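Local coordinates for protein leucine aminopeptidase 1 (Caenorhabditis elegans, PDB 2HC9) that removes N-terminal amino acids, preferably leucine, from peptides as a two-zinc M17 aminopeptidase that probably serves as a digestive enzyme, at residues A[26-31]-A[114-119]; A[73-78]-A[98-103]. The protein carries 1 engineered substitution. All coordinates share one frame; numbering follows the deposited sequence. Where two conformers were deposited one is given.

Contact 1: A[26-31]-A[114-119]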
ATOM      1  N   LYS A  26      45.569  14.574   6.800  1.00 23.57           N
ATOM      2  CA  LYS A  26      46.751  13.844   6.376  1.00 25.97           C
ATOM      3  C   LYS A  26      47.944  14.770   6.142  1.00 26.74           C
ATOM      4  O   LYS A  26      49.043  14.486   6.595  1.00 28.60           O
ATOM      5  CB  LYS A  26      46.404  13.073   5.082  1.00 30.79           C
ATOM      6  CG  LYS A  26      47.440  12.043   4.651  1.00 36.63           C
ATOM      7  CD  LYS A  26      47.569  10.929   5.684  1.00 40.43           C
ATOM      8  CE  LYS A  26      48.751  10.040   5.384  1.00 44.41           C
ATOM      9  NZ  LYS A  26      48.568   9.310   4.104  1.00 43.90           N
ATOM     10  N   SER A  27      47.716  15.902   5.473  1.00 24.51           N
ATOM     11  CA  SER A  27      48.810  16.804   5.150  1.00 28.83           C
ATOM     12  C   SER A  27      49.392  17.421   6.416  1.00 28.65           C
ATOM     13  O   SER A  27      50.606  17.674   6.482  1.00 29.85           O
ATOM     14  CB  SER A  27      48.366  17.911   4.183  1.00 26.24           C
ATOM     15  OG  SER A  27      47.347  18.720   4.773  1.00 26.80           O
ATOM     16  N   VAL A  28      48.539  17.656   7.417  1.00 21.26           N
ATOM     17  CA  VAL A  28      48.975  18.275   8.675  1.00 22.24           C
ATOM     18  C   VAL A  28      49.749  17.242   9.502  1.00 25.80           C
ATOM     19  O   VAL A  28      50.879  17.500   9.970  1.00 23.93           O
ATOM     20  CB  VAL A  28      47.779  18.835   9.479  1.00 21.25           C
ATOM     21  CG1 VAL A  28      48.237  19.314  10.855  1.00 21.78           C
ATOM     22  CG2 VAL A  28      47.079  19.975   8.687  1.00 21.28           C
ATOM     23  N   LEU A  29      49.146  16.063   9.649  1.00 23.32           N
ATOM     24  CA  LEU A  29      49.789  14.933  10.337  1.00 23.17           C
ATOM     25  C   LEU A  29      51.161  14.588   9.761  1.00 27.94           C
ATOM     26  O   LEU A  29      52.076  14.245  10.514  1.00 27.18           O
ATOM     27  CB  LEU A  29      48.894  13.685  10.329  1.00 22.69           C
ATOM     28  CG  LEU A  29      47.573  13.780  11.110  1.00 22.71           C
ATOM     29  CD1 LEU A  29      46.735  12.506  10.923  1.00 20.45           C
ATOM     30  CD2 LEU A  29      47.814  14.041  12.584  1.00 21.42           C
ATOM     31  N   LYS A  30      51.299  14.680   8.434  1.00 26.30           N
ATOM     32  CA  LYS A  30      52.585  14.427   7.771  1.00 30.39           C
ATOM     33  C   LYS A  30      53.679  15.365   8.299  1.00 28.28           C
ATOM     34  O   LYS A  30      54.853  15.007   8.326  1.00 29.66           O
ATOM     35  CB  LYS A  30      52.453  14.618   6.260  1.00 33.73           C
ATOM     36  CG  LYS A  30      52.035  13.389   5.498  1.00 48.27           C
ATOM     37  CD  LYS A  30      52.032  13.656   3.978  1.00 55.20           C
ATOM     38  CE  LYS A  30      53.335  14.331   3.515  1.00 60.60           C
ATOM     39  NZ  LYS A  30      53.779  13.891   2.149  1.00 66.04           N
ATOM     40  N   ASN A  31      53.293  16.566   8.701  1.00 29.61           N
ATOM     41  CA  ASN A  31      54.261  17.558   9.157  1.00 34.20           C
ATOM     42  C   ASN A  31      54.449  17.627  10.666  1.00 33.99           C
ATOM     43  O   ASN A  31      55.288  18.381  11.159  1.00 33.76           O
ATOM     44  CB  ASN A  31      53.940  18.929   8.574  1.00 34.41           C
ATOM     45  CG  ASN A  31      54.276  19.011   7.096  1.00 43.18           C
ATOM     46  OD1 ASN A  31      53.616  19.707   6.340  1.00 47.93           O
ATOM     47  ND2 ASN A  31      55.296  18.280   6.680  1.00 40.99           N
ATOM     48  N   PHE A 114      45.105  18.389  15.692  1.00 18.16           N
ATOM     49  CA  PHE A 114      45.988  19.176  14.819  1.00 19.57           C
ATOM     50  C   PHE A 114      45.166  19.791  13.699  1.00 26.14           C
ATOM     51  O   PHE A 114      44.906  19.151  12.698  1.00 29.18           O
ATOM     52  CB  PHE A 114      47.057  18.278  14.201  1.00 18.18           C
ATOM     53  CG  PHE A 114      48.033  17.727  15.199  1.00 20.62           C
ATOM     54  CD1 PHE A 114      49.013  18.548  15.761  1.00 23.98           C
ATOM     55  CD2 PHE A 114      47.998  16.377  15.546  1.00 24.59           C
ATOM     56  CE1 PHE A 114      49.941  18.036  16.690  1.00 25.33           C
ATOM     57  CE2 PHE A 114      48.920  15.845  16.470  1.00 25.40           C
ATOM     58  CZ  PHE A 114      49.895  16.682  17.039  1.00 26.99           C
ATOM     59  N   ALA A 115      44.741  21.027  13.872  1.00 25.25           N
ATOM     60  CA  ALA A 115      43.843  21.626  12.891  1.00 25.88           C
ATOM     61  C   ALA A 115      44.347  23.008  12.600  1.00 27.46           C
ATOM     62  O   ALA A 115      44.760  23.740  13.507  1.00 27.27           O
ATOM     63  CB  ALA A 115      42.417  21.663  13.418  1.00 26.20           C
ATOM     64  N   GLU A 116      44.322  23.366  11.322  1.00 24.92           N
ATOM     65  CA  GLU A 116      44.562  24.727  10.882  0.50 25.26           C
ATOM     66  C   GLU A 116      43.432  25.612  11.346  1.00 24.66           C
ATOM     67  O   GLU A 116      42.319  25.136  11.561  1.00 19.68           O
ATOM     68  CB  GLU A 116      44.641  24.784   9.356  0.50 28.39           C
ATOM     69  CG  GLU A 116      45.966  24.327   8.792  0.50 33.09           C
ATOM     70  CD  GLU A 116      46.890  25.483   8.457  0.50 39.60           C
ATOM     71  OE1 GLU A 116      47.493  26.054   9.389  0.50 33.15           O
ATOM     72  OE2 GLU A 116      47.018  25.812   7.255  0.50 41.98           O
ATOM     73  N   TYR A 117      43.702  26.903  11.471  1.00 22.10           N
ATOM     74  CA  TYR A 117      42.759  27.842  12.072  1.00 24.62           C
ATOM     75  C   TYR A 117      41.343  27.802  11.470  1.00 24.22           C
ATOM     76  O   TYR A 117      40.357  27.834  12.211  1.00 23.98           O
ATOM     77  CB  TYR A 117      43.343  29.242  11.942  1.00 26.77           C
ATOM     78  CG  TYR A 117      42.766  30.281  12.828  1.00 31.27           C
ATOM     79  CD1 TYR A 117      42.550  30.046  14.181  1.00 28.47           C
ATOM     80  CD2 TYR A 117      42.457  31.530  12.310  1.00 36.59           C
ATOM     81  CE1 TYR A 117      42.042  31.037  14.994  1.00 35.70           C
ATOM     82  CE2 TYR A 117      41.945  32.508  13.099  1.00 35.98           C
ATOM     83  CZ  TYR A 117      41.742  32.270  14.423  1.00 35.64           C
ATOM     84  OH  TYR A 117      41.234  33.290  15.178  1.00 38.82           O
ATOM     85  N   PRO A 118      41.237  27.751  10.130  1.00 24.63           N
ATOM     86  CA  PRO A 118      39.885  27.713   9.562  1.00 25.46           C
ATOM     87  C   PRO A 118      39.095  26.431   9.861  1.00 21.32           C
ATOM     88  O   PRO A 118      37.877  26.429   9.694  1.00 21.66           O
ATOM     89  CB  PRO A 118      40.137  27.828   8.054  1.00 28.85           C
ATOM     90  CG  PRO A 118      41.519  28.408   7.921  1.00 28.83           C
ATOM     91  CD  PRO A 118      42.262  27.768   9.058  1.00 26.04           C
ATOM     92  N   ASP A 119      39.778  25.360  10.273  1.00 17.96           N
ATOM     93  CA  ASP A 119      39.134  24.075  10.563  1.00 19.18           C
ATOM     94  C   ASP A 119      38.731  23.901  12.013  1.00 19.48           C
ATOM     95  O   ASP A 119      37.937  23.015  12.313  1.00 16.74           O
ATOM     96  CB  ASP A 119      40.050  22.913  10.204  1.00 16.29           C
ATOM     97  CG  ASP A 119      40.191  22.714   8.680  1.00 22.97           C
ATOM     98  OD1 ASP A 119      39.436  23.349   7.911  1.00 21.14           O
ATOM     99  OD2 ASP A 119      41.071  21.938   8.270  1.00 23.87           O
TER

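Contact 2: A[73-78]-A[98-103]. With SO4 (sulfate ion), chain E.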
ATOM      1  N   HIS A  73      43.392   5.836  19.447  1.00 20.77           N
ATOM      2  CA  HIS A  73      43.061   5.881  18.017  0.50 19.24           C
ATOM      3  C   HIS A  73      43.718   7.083  17.348  1.00 20.94           C
ATOM      4  O   HIS A  73      43.843   8.139  17.971  1.00 20.01           O
ATOM      5  CB  HIS A  73      41.542   6.019  17.849  0.50 17.87           C
ATOM      6  CG  HIS A  73      40.772   4.839  18.342  0.50 18.36           C
ATOM      7  ND1 HIS A  73      40.347   4.719  19.648  0.50 15.88           N
ATOM      8  CD2 HIS A  73      40.349   3.725  17.703  0.50 15.91           C
ATOM      9  CE1 HIS A  73      39.691   3.583  19.789  0.50 16.51           C
ATOM     10  NE2 HIS A  73      39.681   2.959  18.624  0.50 22.29           N
ATOM     11  N   LEU A  74      44.084   6.931  16.078  1.00 18.64           N
ATOM     12  CA  LEU A  74      44.393   8.074  15.208  1.00 18.22           C
ATOM     13  C   LEU A  74      43.273   8.187  14.160  1.00 20.49           C
ATOM     14  O   LEU A  74      42.943   7.214  13.489  1.00 22.04           O
ATOM     15  CB  LEU A  74      45.726   7.839  14.487  1.00 19.20           C
ATOM     16  CG  LEU A  74      46.153   8.827  13.384  1.00 19.71           C
ATOM     17  CD1 LEU A  74      46.497  10.187  13.966  1.00 16.72           C
ATOM     18  CD2 LEU A  74      47.351   8.309  12.622  1.00 24.84           C
ATOM     19  N   ILE A  75      42.721   9.384  14.026  1.00 19.50           N
ATOM     20  CA  ILE A  75      41.728   9.682  12.997  1.00 20.53           C
ATOM     21  C   ILE A  75      42.367  10.599  11.946  1.00 19.41           C
ATOM     22  O   ILE A  75      42.774  11.724  12.246  1.00 19.50           O
ATOM     23  CB  ILE A  75      40.452  10.330  13.606  1.00 21.44           C
ATOM     24  CG1 ILE A  75      39.708   9.300  14.471  1.00 21.50           C
ATOM     25  CG2 ILE A  75      39.526  10.889  12.486  1.00 20.25           C
ATOM     26  CD1 ILE A  75      38.476   9.910  15.215  1.00 21.93           C
ATOM     27  N   THR A  76      42.469  10.085  10.723  1.00 18.20           N
ATOM     28  CA  THR A  76      42.954  10.868   9.606  0.70 20.72           C
ATOM     29  C   THR A  76      41.777  11.455   8.820  1.00 22.65           C
ATOM     30  O   THR A  76      40.890  10.725   8.361  1.00 24.32           O
ATOM     31  CB  THR A  76      43.877  10.021   8.694  0.70 20.76           C
ATOM     32  OG1 THR A  76      44.963   9.497   9.477  0.70 21.66           O
ATOM     33  CG2 THR A  76      44.435  10.865   7.551  0.70 20.22           C
ATOM     34  N   VAL A  77      41.793  12.770   8.669  1.00 17.99           N
ATOM     35  CA  VAL A  77      40.754  13.517   7.966  1.00 19.62           C
ATOM     36  C   VAL A  77      41.265  13.766   6.542  1.00 20.97           C
ATOM     37  O   VAL A  77      42.424  14.129   6.361  1.00 22.12           O
ATOM     38  CB  VAL A  77      40.530  14.896   8.682  1.00 19.25           C
ATOM     39  CG1 VAL A  77      39.425  15.739   7.990  1.00 18.40           C
ATOM     40  CG2 VAL A  77      40.165  14.661  10.148  1.00 17.94           C
ATOM     41  N   PRO A  78      40.401  13.592   5.522  1.00 25.60           N
ATOM     42  CA  PRO A  78      40.882  13.881   4.164  1.00 22.13           C
ATOM     43  C   PRO A  78      41.202  15.355   3.937  1.00 19.04           C
ATOM     44  O   PRO A  78      40.588  16.245   4.548  1.00 21.11           O
ATOM     45  CB  PRO A  78      39.747  13.406   3.251  1.00 21.49           C
ATOM     46  CG  PRO A  78      38.569  13.179   4.111  1.00 23.00           C
ATOM     47  CD  PRO A  78      38.998  13.130   5.556  1.00 20.82           C
ATOM     48  N   LYS A  98      32.339   8.638  16.072  1.00 18.36           N
ATOM     49  CA  LYS A  98      31.069   8.234  16.697  1.00 20.23           C
ATOM     50  C   LYS A  98      31.020   6.759  17.089  1.00 19.84           C
ATOM     51  O   LYS A  98      30.496   6.442  18.158  1.00 25.10           O
ATOM     52  CB  LYS A  98      29.862   8.640  15.813  1.00 19.61           C
ATOM     53  CG  LYS A  98      28.494   8.456  16.442  1.00 24.56           C
ATOM     54  CD  LYS A  98      28.319   9.355  17.665  1.00 23.75           C
ATOM     55  CE  LYS A  98      27.024   9.022  18.397  1.00 24.34           C
ATOM     56  NZ  LYS A  98      27.244   7.847  19.245  1.00 22.15           N
ATOM     57  N   PRO A  99      31.576   5.842  16.258  1.00 21.47           N
ATOM     58  CA  PRO A  99      31.602   4.432  16.671  1.00 22.51           C
ATOM     59  C   PRO A  99      32.482   4.072  17.852  1.00 24.81           C
ATOM     60  O   PRO A  99      32.304   2.993  18.429  1.00 26.61           O
ATOM     61  CB  PRO A  99      32.170   3.712  15.427  1.00 22.47           C
ATOM     62  CG  PRO A  99      31.885   4.640  14.299  1.00 23.09           C
ATOM     63  CD  PRO A  99      32.118   5.983  14.887  1.00 22.27           C
ATOM     64  N   ILE A 100      33.467   4.909  18.171  1.00 23.22           N
ATOM     65  CA  ILE A 100      34.423   4.533  19.197  1.00 21.99           C
ATOM     66  C   ILE A 100      33.763   4.420  20.567  1.00 20.50           C
ATOM     67  O   ILE A 100      33.038   5.311  20.996  1.00 21.65           O
ATOM     68  CB  ILE A 100      35.626   5.478  19.245  1.00 23.59           C
ATOM     69  CG1 ILE A 100      36.421   5.370  17.936  1.00 21.20           C
ATOM     70  CG2 ILE A 100      36.523   5.167  20.470  1.00 24.55           C
ATOM     71  CD1 ILE A 100      37.526   6.428  17.839  1.00 25.68           C
ATOM     72  N   ASN A 101      34.041   3.306  21.241  1.00 22.36           N
ATOM     73  CA  ASN A 101      33.688   3.140  22.649  1.00 22.12           C
ATOM     74  C   ASN A 101      34.913   3.118  23.541  1.00 27.55           C
ATOM     75  O   ASN A 101      35.979   2.649  23.124  1.00 31.53           O
ATOM     76  CB  ASN A 101      32.865   1.874  22.818  1.00 28.06           C
ATOM     77  CG  ASN A 101      31.543   1.949  22.077  1.00 22.88           C
ATOM     78  OD1 ASN A 101      30.902   3.000  22.024  1.00 27.97           O
ATOM     79  ND2 ASN A 101      31.147   0.836  21.469  1.00 30.88           N
ATOM     80  N   TYR A 102      34.777   3.644  24.757  1.00 22.18           N
ATOM     81  CA  TYR A 102      35.905   3.691  25.709  1.00 20.78           C
ATOM     82  C   TYR A 102      35.703   2.582  26.749  1.00 23.19           C
ATOM     83  O   TYR A 102      34.562   2.316  27.166  1.00 23.03           O
ATOM     84  CB  TYR A 102      35.990   5.076  26.389  1.00 18.69           C
ATOM     85  CG  TYR A 102      35.941   6.198  25.390  1.00 17.60           C
ATOM     86  CD1 TYR A 102      37.069   6.521  24.635  1.00 19.58           C
ATOM     87  CD2 TYR A 102      34.753   6.926  25.163  1.00 16.45           C
ATOM     88  CE1 TYR A 102      37.033   7.519  23.687  1.00 20.06           C
ATOM     89  CE2 TYR A 102      34.709   7.960  24.186  1.00 17.80           C
ATOM     90  CZ  TYR A 102      35.865   8.240  23.462  1.00 20.22           C
ATOM     91  OH  TYR A 102      35.882   9.230  22.503  1.00 19.77           O
ATOM     92  N   PRO A 103      36.796   1.914  27.167  1.00 22.15           N
ATOM     93  CA  PRO A 103      36.633   0.923  28.229  1.00 24.66           C
ATOM     94  C   PRO A 103      35.879   1.475  29.430  1.00 25.97           C
ATOM     95  O   PRO A 103      35.985   2.652  29.764  1.00 24.83           O
ATOM     96  CB  PRO A 103      38.076   0.538  28.592  1.00 23.60           C
ATOM     97  CG  PRO A 103      38.840   0.792  27.329  1.00 26.83           C
ATOM     98  CD  PRO A 103      38.197   2.013  26.705  1.00 21.84           C
TER
HETATM   99  S   SO4 E 901      25.595   6.076  21.799  1.00 38.58           S
HETATM  100  O1  SO4 E 901      26.964   6.598  21.866  1.00 41.26           O
HETATM  101  O2  SO4 E 901      24.956   6.170  23.114  1.00 38.74           O
HETATM  102  O3  SO4 E 901      24.857   6.855  20.785  1.00 29.74           O
HETATM  103  O4  SO4 E 901      25.571   4.662  21.423  1.00 39.62           O

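Contact 1: A[26-31]-A[114-119]
Val28 meets the start of the Phe114 side chain, and the evidence for this is the single closest approach of the pair, Val28 CG1 to Phe114 CB at 3.7 Å. The same methyl lies 3.8 Å from the carbonyl oxygen of Phe114 (Val28 CG1 to Phe114 O), so the branch rests on the root of the phenylalanine and not on its ring. It gets there because CG1 stands anti to the backbone N (chi1 173°), while CG2 occupies the place beside that nitrogen. One residue on, Leu29 supplies the contact with the ring: Leu29 CD2 comes within 3.8 Å of Phe114 CD2, tilted from the ring plane, and the two side chains cross at about a right angle. Two consecutive helix residues therefore share one phenylalanine, the valine at CB and the leucine at the ring, and they do so through apolar contacts; the two segments bury 167 Å² between them. Outside the pair, the Phe114 ring makes an edge-to-face contact with Phe38, and Lys25 pairs with Asp119 in a salt bridge. Helix 26-31 thus packs beside the turn that leads from strand 108-114 into helix 120-128, with Leu29 also leaning on strand 72-77.

Contact 2: A[73-78]-A[98-103]
Ile100 lays its terminal methyl over one face of the His73 imidazole. Its CD1 sits 3.7 Å from the centroid of the His73 ring and 14° off the ring normal, which meets the geometry of a CH-pi contact; the closest ring atom to this methyl is His73 CG, 3.6 Å from Ile100 CD1. The other branch reaches the far part of the same ring, with Ile100 CG2 3.6 Å from His73 CE1. In Ile100, CG1 stands anti to the carbonyl carbon (chi1 -65°) and the chain runs on extended, which carries CD1 out over the ring while CG2 reaches CE1. His73 was modelled in two conformers, so this detail holds for the one described. Further along the strand Ile75 CD1 comes only loosely to Ile100 CD1, at 4.5 Å. Cutting Ile100 back to an alanine would remove both methyls and is likely to leave that face of His73 without its cover and the imidazole freer to turn.

In the next shell, His73 and Ile75 are fixed by backbone bonds to strand 18-25, and Ile75 also touches Glu96 and Leu97 of helix 90-97. Lys98, two residues before Ile100, hydrogen-bonds a sulfate, probably from the crystallisation liquor, through NZ to O3 at 3.0 Å and more weakly to O1; Arg467 binds the same ion. Strand 72-77, helix 90-97 and the parallel strand 108-114 form a beta-alpha-beta crossover that passes strand 18-25, and this contact ties the loop after its helix to its first strand, within the macro-like N-terminal domain of M17 aminopeptidases.

In the fold
Along the chain, contact 2 is nested inside the loop closed by contact 1, and their centres are about 17 Å apart. They meet directly through strand 72-77: Lys26 N lies 3.2 Å from Val77 O, a probable hydrogen bond, and Leu29 CD1 lies 3.8 Å from Leu74 CD1. Neighbouring residues of that strand divide the work, Leu74 and Thr76 meeting helix 26-31 while His73 and Ile75 serve 98-103, so the two contacts lie on opposite faces of the mixed sheet. Both belong to the N-terminal domain, away from the two zinc ions, held by residues such as Asp257 and Glu336, and from the bicarbonate pocket, of which Glu336 is also part.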